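Local coordinates for protein beta-N-acetylhexosaminidase (Thermotoga neapolitana, PDB 5BZA) that probably hydrolyses terminal non-reducing N-acetyl-D-hexosamine residues from N-acetyl-beta-D-hexosaminides, as a glycosyl hydrolase of family 3, and binds metal ions, at residues B[170-174]-B[175-179]; B[223-226]-B[227-231]; B[244-247]-B[248-251]. One frame throughout, in Å; residues are numbered along the deposited sequence.

Contact 1 of 3, residues B[170-174]-B[175-179]; sequences DDSHY and LLPTV. With CD (cadmium ion), chain O.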
loop_
_atom_site.group_PDB
_atom_site.type_symbol
_atom_site.label_atom_id
_atom_site.label_comp_id
_atom_site.label_asym_id
_atom_site.label_seq_id
_atom_site.Cartn_x
_atom_site.Cartn_y
_atom_site.Cartn_z
ATOM N N ASP B 170 7.869 16.092 28.322
ATOM C CA ASP B 170 6.427 16.262 28.274
ATOM C C ASP B 170 5.814 16.255 26.869
ATOM O O ASP B 170 6.447 16.637 25.874
ATOM C CB ASP B 170 6.074 17.539 29.003
ATOM C CG ASP B 170 6.201 17.383 30.502
ATOM O OD1 ASP B 170 5.770 16.329 31.011
ATOM O OD2 ASP B 170 6.764 18.285 31.156
ATOM N N ASP B 171 4.574 15.783 26.822
ATOM C CA ASP B 171 3.808 15.608 25.596
ATOM C C ASP B 171 2.698 16.658 25.403
ATOM O O ASP B 171 1.803 16.755 26.239
ATOM C CB ASP B 171 3.219 14.189 25.639
ATOM C CG ASP B 171 2.552 13.786 24.356
ATOM O OD1 ASP B 171 1.710 14.577 23.861
ATOM O OD2 ASP B 171 2.858 12.664 23.862
ATOM N N SER B 172 2.699 17.377 24.274
ATOM C CA SER B 172 1.709 18.449 24.060
ATOM C C SER B 172 0.249 17.985 24.062
ATOM O O SER B 172 -0.649 18.830 24.190
ATOM C CB SER B 172 1.920 19.193 22.727
ATOM O OG SER B 172 3.265 19.459 22.421
ATOM N N HIS B 173 -0.017 16.682 23.878
ATOM C CA HIS B 173 -1.408 16.217 23.958
ATOM C C HIS B 173 -1.875 16.238 25.432
ATOM O O HIS B 173 -3.076 16.346 25.709
ATOM C CB HIS B 173 -1.606 14.808 23.348
ATOM C CG HIS B 173 -1.611 14.771 21.839
ATOM N ND1 HIS B 173 -0.459 14.760 21.083
ATOM C CD2 HIS B 173 -2.638 14.800 20.952
ATOM C CE1 HIS B 173 -0.769 14.739 19.797
ATOM N NE2 HIS B 173 -2.086 14.769 19.689
ATOM N N TYR B 174 -0.928 16.168 26.374
ATOM C CA TYR B 174 -1.287 16.092 27.797
ATOM C C TYR B 174 -1.145 17.450 28.553
ATOM O O TYR B 174 -2.027 17.841 29.326
ATOM C CB TYR B 174 -0.449 14.999 28.479
ATOM C CG TYR B 174 -0.581 13.641 27.779
ATOM C CD1 TYR B 174 -1.773 13.268 27.147
ATOM C CD2 TYR B 174 0.485 12.732 27.756
ATOM C CE1 TYR B 174 -1.897 12.039 26.497
ATOM C CE2 TYR B 174 0.366 11.492 27.109
ATOM C CZ TYR B 174 -0.827 11.156 26.479
ATOM O OH TYR B 174 -0.959 9.939 25.833
ATOM N N LEU B 175 -0.056 18.178 28.317
ATOM C CA LEU B 175 0.153 19.489 28.955
ATOM C C LEU B 175 1.060 20.346 28.072
ATOM O O LEU B 175 1.497 19.904 26.999
ATOM C CB LEU B 175 0.747 19.347 30.366
ATOM C CG LEU B 175 1.896 18.335 30.471
ATOM C CD1 LEU B 175 3.216 19.019 30.253
ATOM C CD2 LEU B 175 1.897 17.657 31.841
ATOM N N LEU B 176 1.324 21.572 28.510
ATOM C CA LEU B 176 2.246 22.440 27.801
ATOM C C LEU B 176 3.664 22.073 28.240
ATOM O O LEU B 176 4.045 22.339 29.372
ATOM C CB LEU B 176 1.920 23.915 28.094
ATOM C CG LEU B 176 2.806 25.005 27.471
ATOM C CD1 LEU B 176 2.789 24.816 25.958
ATOM C CD2 LEU B 176 2.340 26.435 27.883
ATOM N N PRO B 177 4.450 21.447 27.344
ATOM C CA PRO B 177 5.798 21.096 27.797
ATOM C C PRO B 177 6.677 22.333 27.863
ATOM O O PRO B 177 6.302 23.389 27.350
ATOM C CB PRO B 177 6.292 20.106 26.726
ATOM C CG PRO B 177 5.040 19.702 25.947
ATOM C CD PRO B 177 4.167 20.907 25.997
ATOM N N THR B 178 7.831 22.183 28.496
ATOM C CA THR B 178 8.797 23.252 28.636
ATOM C C THR B 178 10.189 22.807 28.194
ATOM O O THR B 178 10.638 21.712 28.551
ATOM C CB THR B 178 8.817 23.741 30.102
ATOM O OG1 THR B 178 7.631 24.513 30.335
ATOM C CG2 THR B 178 10.044 24.596 30.388
ATOM N N VAL B 179 10.853 23.623 27.381
ATOM C CA VAL B 179 12.268 23.384 27.034
ATOM C C VAL B 179 13.096 24.525 27.641
ATOM O O VAL B 179 12.798 25.693 27.406
ATOM C CB VAL B 179 12.481 23.295 25.509
ATOM C CG1 VAL B 179 13.916 23.517 25.118
ATOM C CG2 VAL B 179 11.962 21.938 24.984
HETATM CD CD CD O . 1.198 12.929 21.839
HETATM O O HOH W 1 8.130 20.204 30.087
#

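Contact 2 of 3, residues B[223-226]-B[227-231]; sequences LSKK and LITEV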
loop_
_atom_site.group_PDB
_atom_site.type_symbol
_atom_site.label_atom_id
_atom_site.label_comp_id
_atom_site.label_asym_id
_atom_site.label_seq_id
_atom_site.Cartn_x
_atom_site.Cartn_y
_atom_site.Cartn_z
ATOM N N LEU B 223 2.109 30.248 19.538
ATOM C CA LEU B 223 1.494 31.546 19.825
ATOM C C LEU B 223 2.499 32.660 20.107
ATOM O O LEU B 223 2.127 33.701 20.629
ATOM C CB LEU B 223 0.551 31.422 21.030
ATOM C CG LEU B 223 -0.448 30.279 20.857
ATOM C CD1 LEU B 223 -1.364 30.218 22.069
ATOM C CD2 LEU B 223 -1.214 30.438 19.560
ATOM N N SER B 224 3.768 32.425 19.776
ATOM C CA SER B 224 4.834 33.346 20.149
ATOM C C SER B 224 5.323 34.198 18.983
ATOM O O SER B 224 6.009 33.699 18.083
ATOM C CB SER B 224 6.011 32.571 20.743
ATOM O OG SER B 224 7.175 33.388 20.788
ATOM N N LYS B 225 4.995 35.487 19.029
ATOM C CA LYS B 225 5.439 36.444 18.016
ATOM C C LYS B 225 6.964 36.556 17.989
ATOM O O LYS B 225 7.583 36.794 16.949
ATOM C CB LYS B 225 4.843 37.830 18.279
ATOM C CG LYS B 225 5.250 38.864 17.233
ATOM C CD LYS B 225 4.579 40.214 17.469
ATOM C CE LYS B 225 3.047 40.131 17.506
ATOM N NZ LYS B 225 2.431 41.509 17.472
ATOM N N LYS B 226 7.589 36.338 19.130
ATOM C CA LYS B 226 9.023 36.426 19.114
ATOM C C LYS B 226 9.583 35.260 18.315
ATOM O O LYS B 226 10.346 35.465 17.375
ATOM C CB LYS B 226 9.567 36.449 20.534
ATOM C CG LYS B 226 11.086 36.543 20.624
ATOM C CD LYS B 226 11.516 36.734 22.082
ATOM C CE LYS B 226 13.023 36.960 22.210
ATOM N NZ LYS B 226 13.513 38.003 21.230
ATOM N N LEU B 227 9.121 34.057 18.613
ATOM C CA LEU B 227 9.655 32.864 17.964
ATOM C C LEU B 227 9.262 32.798 16.477
ATOM O O LEU B 227 10.085 32.430 15.646
ATOM C CB LEU B 227 9.170 31.601 18.715
ATOM C CG LEU B 227 9.940 31.315 20.021
ATOM C CD1 LEU B 227 9.269 30.258 20.892
ATOM C CD2 LEU B 227 11.378 30.959 19.761
ATOM N N ILE B 228 8.034 33.158 16.121
ATOM C CA ILE B 228 7.656 33.005 14.712
ATOM C C ILE B 228 8.074 34.228 13.870
ATOM O O ILE B 228 8.581 34.069 12.766
ATOM C CB ILE B 228 6.141 32.722 14.553
ATOM C CG1 ILE B 228 5.750 31.472 15.314
ATOM C CG2 ILE B 228 5.745 32.589 13.068
ATOM C CD1 ILE B 228 4.253 31.331 15.417
ATOM N N THR B 229 7.905 35.455 14.378
ATOM C CA THR B 229 8.319 36.611 13.559
ATOM C C THR B 229 9.814 36.923 13.711
ATOM O O THR B 229 10.550 36.960 12.718
ATOM C CB THR B 229 7.542 37.915 13.883
ATOM O OG1 THR B 229 6.132 37.705 13.754
ATOM C CG2 THR B 229 7.969 39.023 12.899
ATOM N N GLU B 230 10.281 37.093 14.943
ATOM C CA GLU B 230 11.660 37.538 15.135
ATOM C C GLU B 230 12.622 36.426 14.729
ATOM O O GLU B 230 13.639 36.672 14.048
ATOM C CB GLU B 230 11.919 37.965 16.585
ATOM C CG GLU B 230 11.091 39.145 17.042
ATOM C CD GLU B 230 11.579 39.728 18.354
ATOM O OE1 GLU B 230 12.725 39.414 18.762
ATOM O OE2 GLU B 230 10.791 40.452 19.010
ATOM N N VAL B 231 12.342 35.200 15.160
ATOM C CA VAL B 231 13.265 34.141 14.800
ATOM C C VAL B 231 12.974 33.549 13.430
ATOM O O VAL B 231 13.851 33.571 12.558
ATOM C CB VAL B 231 13.290 33.036 15.857
ATOM C CG1 VAL B 231 14.306 31.955 15.477
ATOM C CG2 VAL B 231 13.684 33.654 17.139
#

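Contact 3 of 3, residues B[244-247]-B[248-251]; sequences SDAM and EMKA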
loop_
_atom_site.group_PDB
_atom_site.type_symbol
_atom_site.label_atom_id
_atom_site.label_comp_id
_atom_site.label_asym_id
_atom_site.label_seq_id
_atom_site.Cartn_x
_atom_site.Cartn_y
_atom_site.Cartn_z
ATOM N N SER B 244 0.132 25.845 12.583
ATOM C CA SER B 244 0.136 25.399 13.963
ATOM C C SER B 244 0.207 23.884 14.037
ATOM O O SER B 244 -0.214 23.163 13.099
ATOM C CB SER B 244 -1.113 25.913 14.687
ATOM O OG SER B 244 -2.288 25.178 14.371
ATOM N N ASP B 245 0.699 23.366 15.153
ATOM C CA ASP B 245 0.320 21.991 15.491
ATOM C C ASP B 245 -1.187 22.077 15.829
ATOM O O ASP B 245 -1.736 23.176 15.878
ATOM C CB ASP B 245 1.143 21.412 16.645
ATOM C CG ASP B 245 1.203 19.892 16.599
ATOM O OD1 ASP B 245 0.406 19.307 15.824
ATOM O OD2 ASP B 245 2.001 19.267 17.351
ATOM N N ALA B 246 -1.874 20.959 16.047
ATOM C CA ALA B 246 -3.354 21.013 16.186
ATOM C C ALA B 246 -3.773 21.845 17.397
ATOM O O ALA B 246 -3.380 21.559 18.523
ATOM C CB ALA B 246 -3.943 19.615 16.285
ATOM N N MET B 247 -4.591 22.872 17.163
ATOM C CA MET B 247 -4.911 23.855 18.227
ATOM C C MET B 247 -5.693 23.277 19.389
ATOM O O MET B 247 -5.658 23.824 20.482
ATOM C CB MET B 247 -5.707 25.026 17.648
ATOM C CG MET B 247 -4.897 25.993 16.849
ATOM S SD MET B 247 -3.609 26.846 17.803
ATOM C CE MET B 247 -3.109 28.023 16.547
ATOM N N GLU B 248 -6.423 22.190 19.144
ATOM C CA GLU B 248 -7.280 21.598 20.162
ATOM C C GLU B 248 -6.418 20.918 21.212
ATOM O O GLU B 248 -6.895 20.631 22.293
ATOM C CB GLU B 248 -8.260 20.568 19.558
ATOM C CG GLU B 248 -9.280 21.162 18.567
ATOM C CD GLU B 248 -8.811 21.025 17.130
ATOM O OE1 GLU B 248 -7.571 20.989 16.930
ATOM O OE2 GLU B 248 -9.671 20.923 16.207
ATOM N N MET B 249 -5.168 20.622 20.890
ATOM C CA MET B 249 -4.326 19.958 21.865
ATOM C C MET B 249 -4.251 20.739 23.219
ATOM O O MET B 249 -4.282 21.972 23.270
ATOM C CB MET B 249 -2.935 19.731 21.304
ATOM C CG MET B 249 -2.774 18.445 20.515
ATOM S SD MET B 249 -1.116 18.276 19.783
ATOM C CE MET B 249 -1.213 19.494 18.576
ATOM N N LYS B 250 -4.216 19.970 24.298
ATOM C CA LYS B 250 -4.384 20.459 25.656
ATOM C C LYS B 250 -3.366 21.553 25.988
ATOM O O LYS B 250 -3.696 22.530 26.655
ATOM C CB LYS B 250 -4.236 19.279 26.618
ATOM C CG LYS B 250 -5.541 18.660 27.066
ATOM C CD LYS B 250 -5.319 17.235 27.602
ATOM C CE LYS B 250 -6.638 16.579 27.956
ATOM N NZ LYS B 250 -7.458 17.520 28.794
ATOM N N ALA B 251 -2.137 21.386 25.490
ATOM C CA ALA B 251 -1.080 22.370 25.676
ATOM C C ALA B 251 -1.575 23.755 25.305
ATOM O O ALA B 251 -1.224 24.747 25.971
ATOM C CB ALA B 251 0.149 22.013 24.861
#

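Contact 1 of 3, residues B[170-174]-B[175-179]
Asp170 meets Leu175 and Pro177 where the chain doubles back on itself beside a metal site. Followed outward from the backbone, Asp170 first sets its CB against CB of Pro177, 3.4 Å away. Its CG then reaches CD1 of Leu175, also at 3.4 Å, the two side chains running obliquely across each other. At the tip, both carboxylate oxygens lie beside the same leucine methyl, and OD2 in addition accepts from a water at 2.6 Å; that water accepts in turn from the backbone N of Thr178, bridging the two arms of the turn. Leu175 reaches the aspartate with CG wedged between its own backbone N and carbonyl carbon (chi1 44°).

The bend itself hangs on the carbonyl of Asp171, which takes two donors: Tyr174 N, and Leu175 N at 3.1 Å. The carboxylate of the same residue forms an Asx turn, OD1 accepting from His173 N at 2.7 Å nearly along its C-O axis. This helps to fix the carboxylate while both its oxygens bind the cadmium ion, OD2 at 2.6 Å, and His173 ND1 binds the same ion, also at 2.6 Å. Zinc is also bound by this pair.

The turn belongs to the loop between strand 156-162 and helix 183-188. Ser172 OG is hydrogen-bonded to His165 NE2 within that loop, the side chains of Ser172 and Leu176 touch Ala251 of helix 250-253, and Pro177 and Val179 are tied through their backbones to Lys212.

Contact 2 of 3, residues B[223-226]-B[227-231]
Ser224 caps the start of helix 225-235: its OG accepts from Leu227 N at 3.0 Å, an almost straight bond. The serine can do this because OG stands opposite its own backbone N (chi1 165°), which carries it forward over the first turn. The same OG is also hydrogen-bonded to Asp217 OD2, so two hydrogen bonds hold this buried hydroxyl. CB of Leu227 packs against it, 3.4 Å from Ser224 OG. Next to it, Ser224 O takes Ile228 N at 2.9 Å, and CG1 of Ile228 lies against that oxygen. Leu227 packs on Tyr213 and Ala221, Ile228 on Ala268, which makes this the close, inward half of the contact.

The outward half is looser and more polar: Lys225 is exposed to solvent, and Lys226, Thr229 and Glu230 are partly so. Lys225 and Thr229 run alongside each other with CG of the lysine near OG1 of the threonine, whose hydroxyl is hydrogen-bonded to Ala268 O. Lys226, stretched until a bend at its last torsion (chi4 48°), crosses to Glu230 in a salt bridge, NZ to OE1 at 3.0 Å, entering from above the carboxylate plane. The glutamate side chain also comes within about 4 Å of a bound cadmium ion. With an alanine in place of Glu230, the ammonium group of Lys226 would probably lose its mate and be free to turn. Near the bridge the helix widens to a pi-type turn, Val231 N reaching Lys226 O at 3.0 Å while Glu230 N makes weak bonds only.

Serine N-capping followed by an i to i+4 salt bridge here opens the helix of a beta-alpha-beta unit, strand 205-208, helix 225-235 and strand 241-243, in the TIM-barrel domain of family 3.

Contact 3 of 3, residues B[244-247]-B[248-251]
Met249 N bonds to Ala246 O at 3.1 Å, closing a type I beta turn from Ala246 to Met249. That oxygen has a second donor in His210 NE2. The Met249 side chain folds back over Ala246, running straight at chi2 and then bending at its last torsion (chi3 -70°), and it crosses the Asp245 side chain at about a right angle. Its methyl CE lies roughly over Ala246, but the model sets it implausibly close to Asp245, so the position of the whole methyl is doubtful.

Glu248 is bent too (chi2 96°), an unusual twist that swings OE1 back to 3.9 Å from Ala246 CB and lets it accept from Asp276 N. Met247 packs on Ala261 and Phe265 of helix 258-268. Before the turn, Ser244 OG donates to Asp245 O at 2.6 Å, while Ala246 N meets Asp245 OD1 from above the carboxylate plane at 2.8 Å.

Chemically, one backbone N-H thus helps to fix the rotation of the Asp245 carboxylate, which with His161 binds a cadmium ion, so Ala246 N probably acts as a second-shell group to the metal site.

From the N terminus the three contacts follow in series: contact 1 closes before contact 2 opens and contact 2 before contact 3, so none nests in or crosses another, and each closes only a short local turn. Contact 1 bends the loop after strand 156-162, contact 2 starts helix 225-235, and contact 3 rounds the corner from strand 241-243 into helix 250-253. Contacts 1 and 3 meet in space and join the loop after strand 156-162 to the start of helix 250-253, through a probable hydrogen bond from Ala251 N to Ser172 O and the His173 ring packed on the Met249 sulfur. Contact 2 stays apart, its nearest atoms about 4 Å from contact 3.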